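Local structure of adenine phosphoribosyltransferase (Leishmania donovani, 1QB7) at residues V168-S173 and D196-S201. The protein probably catalyses the transfer of a phosphoribosyl group from 5-phospho-alpha-D-ribose 1-diphosphate to adenine, giving AMP and diphosphate in purine salvage. Numbering follows the deposited sequence.
Sequences VVEMVS and DIKFIS
Met171 and Phe199, Val172 and Ile200, and Ser173 and Ser201 pair as parallel strand neighbours, with the short strand axes 4.8 Å apart and turned by 31°. This is part of the central sheet of the type I phosphoribosyltransferase fold, and helix 182-192 lies in the connection between the two strands. Three backbone hydrogen bonds join them. Met171 N to Lys198 O and Ile200 N to Met171 O are nearly straight; Ser173 N to Ile200 O is more bent, at 154°. Before Glu170 the direct pairing ends, and water 1 bridges Val169 O and Lys198 N, accepting from the latter.

Glu170, Val172 and Ile200 share one face. Ile200 CG1 stands between its backbone N and carbonyl carbon (chi1 66°), and from there it packs on Val172 CB at 3.6 Å. Ile200 CD1 packs against Glu170 OE2 at 3.2 Å. The same oxygen hydrogen-bonds Tyr65 OH and forms a salt bridge with Arg64. Lys198 runs alongside Glu170, pointing the same way. Their charged ends do not touch, but water 2 links Glu170 OE1 to Lys198 NZ.

On the other face Met171 lies obliquely against the Phe199 ring, with CB and CG both 3.6 Å from CD2. The bent Met171 chain then leads away from Phe199. Its side chain is about 4 Å from that of Asp145, a magnesium ligand. The Ser173 side chain is about 6 Å from that of Val147, an AMP-binding residue, so the strand's C-terminal end lies near the nucleotide site. Near Ser173, water 3 bridges the strands, 2.7 Å from Ser173 OG and 3.0 Å from Ile200 O, to which it donates.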
ATOM      1  N   VAL A 168      -3.967  21.566  -1.810  1.00 20.52           N
ATOM      2  CA  VAL A 168      -2.900  20.688  -1.341  1.00 20.96           C
ATOM      3  C   VAL A 168      -2.262  21.315  -0.099  1.00 21.32           C
ATOM      4  O   VAL A 168      -1.873  22.488  -0.119  1.00 21.30           O
ATOM      5  CB  VAL A 168      -1.814  20.505  -2.436  1.00 18.97           C
ATOM      6  CG1 VAL A 168      -0.578  19.805  -1.872  1.00 18.59           C
ATOM      7  CG2 VAL A 168      -2.386  19.720  -3.607  1.00 20.49           C
ATOM      8  N   VAL A 169      -2.212  20.551   0.990  1.00 19.46           N
ATOM      9  CA  VAL A 169      -1.601  21.018   2.229  1.00 18.29           C
ATOM     10  C   VAL A 169      -0.098  21.011   2.000  1.00 18.54           C
ATOM     11  O   VAL A 169       0.579  22.027   2.181  1.00 19.14           O
ATOM     12  CB  VAL A 169      -1.950  20.093   3.421  1.00 17.45           C
ATOM     13  CG1 VAL A 169      -1.149  20.476   4.659  1.00 14.20           C
ATOM     14  CG2 VAL A 169      -3.436  20.178   3.719  1.00 18.98           C
ATOM     15  N   GLU A 170       0.403  19.861   1.560  1.00 16.97           N
ATOM     16  CA  GLU A 170       1.817  19.676   1.275  1.00 17.73           C
ATOM     17  C   GLU A 170       2.055  18.294   0.687  1.00 17.66           C
ATOM     18  O   GLU A 170       1.217  17.399   0.815  1.00 17.26           O
ATOM     19  CB  GLU A 170       2.652  19.830   2.553  1.00 18.29           C
ATOM     20  CG  GLU A 170       2.360  18.774   3.607  1.00 18.34           C
ATOM     21  CD  GLU A 170       2.860  19.143   4.989  1.00 18.49           C
ATOM     22  OE1 GLU A 170       3.102  20.336   5.252  1.00 20.12           O
ATOM     23  OE2 GLU A 170       3.001  18.232   5.824  1.00 17.86           O
ATOM     24  N   MET A 171       3.178  18.159  -0.012  1.00 16.64           N
ATOM     25  CA  MET A 171       3.594  16.896  -0.596  1.00 16.45           C
ATOM     26  C   MET A 171       4.649  16.376   0.370  1.00 19.04           C
ATOM     27  O   MET A 171       5.676  17.025   0.568  1.00 18.45           O
ATOM     28  CB  MET A 171       4.216  17.127  -1.971  1.00 17.56           C
ATOM     29  CG  MET A 171       4.899  15.904  -2.592  1.00 20.21           C
ATOM     30  SD  MET A 171       3.808  14.517  -2.983  1.00 21.06           S
ATOM     31  CE  MET A 171       4.893  13.124  -2.650  1.00 22.62           C
ATOM     32  N   VAL A 172       4.369  15.252   1.023  1.00 19.25           N
ATOM     33  CA  VAL A 172       5.321  14.675   1.969  1.00 19.86           C
ATOM     34  C   VAL A 172       5.933  13.373   1.472  1.00 17.76           C
ATOM     35  O   VAL A 172       5.258  12.546   0.862  1.00 17.42           O
ATOM     36  CB  VAL A 172       4.689  14.470   3.388  1.00 23.18           C
ATOM     37  CG1 VAL A 172       3.421  13.662   3.300  1.00 25.80           C
ATOM     38  CG2 VAL A 172       5.680  13.780   4.335  1.00 22.43           C
ATOM     39  N   SER A 173       7.234  13.233   1.693  1.00 16.54           N
ATOM     40  CA  SER A 173       7.961  12.033   1.306  1.00 16.55           C
ATOM     41  C   SER A 173       8.927  11.651   2.426  1.00 17.14           C
ATOM     42  O   SER A 173       9.367  12.508   3.192  1.00 17.64           O
ATOM     43  CB  SER A 173       8.715  12.246  -0.016  1.00 15.92           C
ATOM     44  OG  SER A 173       9.664  13.291   0.065  1.00 16.52           O
ATOM     45  N   ASP A 196       3.459  27.950  -4.738  1.00 27.99           N
ATOM     46  CA  ASP A 196       3.021  27.906  -3.348  1.00 28.39           C
ATOM     47  C   ASP A 196       2.834  26.515  -2.754  1.00 26.23           C
ATOM     48  O   ASP A 196       2.432  26.394  -1.596  1.00 26.92           O
ATOM     49  CB  ASP A 196       1.742  28.736  -3.158  1.00 33.28           C
ATOM     50  CG  ASP A 196       1.960  30.221  -3.423  1.00 35.84           C
ATOM     51  OD1 ASP A 196       3.007  30.763  -2.999  1.00 38.09           O
ATOM     52  OD2 ASP A 196       1.085  30.848  -4.059  1.00 38.20           O
ATOM     53  N   ILE A 197       3.127  25.475  -3.532  1.00 23.25           N
ATOM     54  CA  ILE A 197       2.995  24.101  -3.053  1.00 22.25           C
ATOM     55  C   ILE A 197       4.181  23.764  -2.161  1.00 21.46           C
ATOM     56  O   ILE A 197       5.327  23.855  -2.592  1.00 23.42           O
ATOM     57  CB  ILE A 197       2.969  23.069  -4.218  1.00 23.38           C
ATOM     58  CG1 ILE A 197       1.786  23.331  -5.160  1.00 24.07           C
ATOM     59  CG2 ILE A 197       2.924  21.643  -3.660  1.00 21.68           C
ATOM     60  CD1 ILE A 197       0.421  23.255  -4.501  1.00 25.61           C
ATOM     61  N   LYS A 198       3.906  23.362  -0.925  1.00 20.11           N
ATOM     62  CA  LYS A 198       4.966  23.008   0.004  1.00 18.32           C
ATOM     63  C   LYS A 198       5.378  21.537  -0.107  1.00 18.90           C
ATOM     64  O   LYS A 198       4.533  20.645  -0.213  1.00 16.96           O
ATOM     65  CB  LYS A 198       4.551  23.315   1.441  1.00 17.25           C
ATOM     66  CG  LYS A 198       5.622  22.945   2.439  1.00 22.67           C
ATOM     67  CD  LYS A 198       5.178  23.107   3.879  1.00 27.19           C
ATOM     68  CE  LYS A 198       4.980  24.558   4.251  1.00 28.30           C
ATOM     69  NZ  LYS A 198       4.634  24.679   5.691  1.00 29.28           N
ATOM     70  N   PHE A 199       6.687  21.310  -0.121  1.00 16.74           N
ATOM     71  CA  PHE A 199       7.256  19.972  -0.179  1.00 15.13           C
ATOM     72  C   PHE A 199       8.029  19.734   1.110  1.00 16.01           C
ATOM     73  O   PHE A 199       8.812  20.587   1.522  1.00 17.55           O
ATOM     74  CB  PHE A 199       8.239  19.845  -1.349  1.00 15.38           C
ATOM     75  CG  PHE A 199       7.586  19.773  -2.695  1.00 14.53           C
ATOM     76  CD1 PHE A 199       7.296  20.933  -3.404  1.00 15.50           C
ATOM     77  CD2 PHE A 199       7.250  18.542  -3.251  1.00 15.74           C
ATOM     78  CE1 PHE A 199       6.681  20.869  -4.651  1.00 16.10           C
ATOM     79  CE2 PHE A 199       6.632  18.462  -4.499  1.00 16.49           C
ATOM     80  CZ  PHE A 199       6.346  19.629  -5.199  1.00 18.57           C
ATOM     81  N   ILE A 200       7.776  18.614   1.777  1.00 16.09           N
ATOM     82  CA  ILE A 200       8.520  18.278   2.987  1.00 15.67           C
ATOM     83  C   ILE A 200       9.051  16.850   2.877  1.00 16.83           C
ATOM     84  O   ILE A 200       8.389  15.964   2.325  1.00 16.61           O
ATOM     85  CB  ILE A 200       7.698  18.432   4.304  1.00 17.17           C
ATOM     86  CG1 ILE A 200       6.559  17.419   4.358  1.00 17.03           C
ATOM     87  CG2 ILE A 200       7.185  19.859   4.458  1.00 17.40           C
ATOM     88  CD1 ILE A 200       6.054  17.160   5.758  1.00 17.30           C
ATOM     89  N   SER A 201      10.283  16.655   3.338  1.00 16.86           N
ATOM     90  CA  SER A 201      10.933  15.347   3.324  1.00 16.72           C
ATOM     91  C   SER A 201      11.554  15.105   4.691  1.00 16.95           C
ATOM     92  O   SER A 201      11.971  16.053   5.362  1.00 17.58           O
ATOM     93  CB  SER A 201      12.013  15.295   2.244  1.00 15.60           C
ATOM     94  OG  SER A 201      12.553  13.995   2.122  0.50 17.52           O
TER
HETATM   95  O   HOH W   1       1.232  23.706   0.098  1.00 30.76           O
HETATM   96  O   HOH W   2       2.205  22.930   5.693  1.00 23.80           O
HETATM   97  O   HOH W   3       8.493  15.646  -0.670  1.00 20.93           O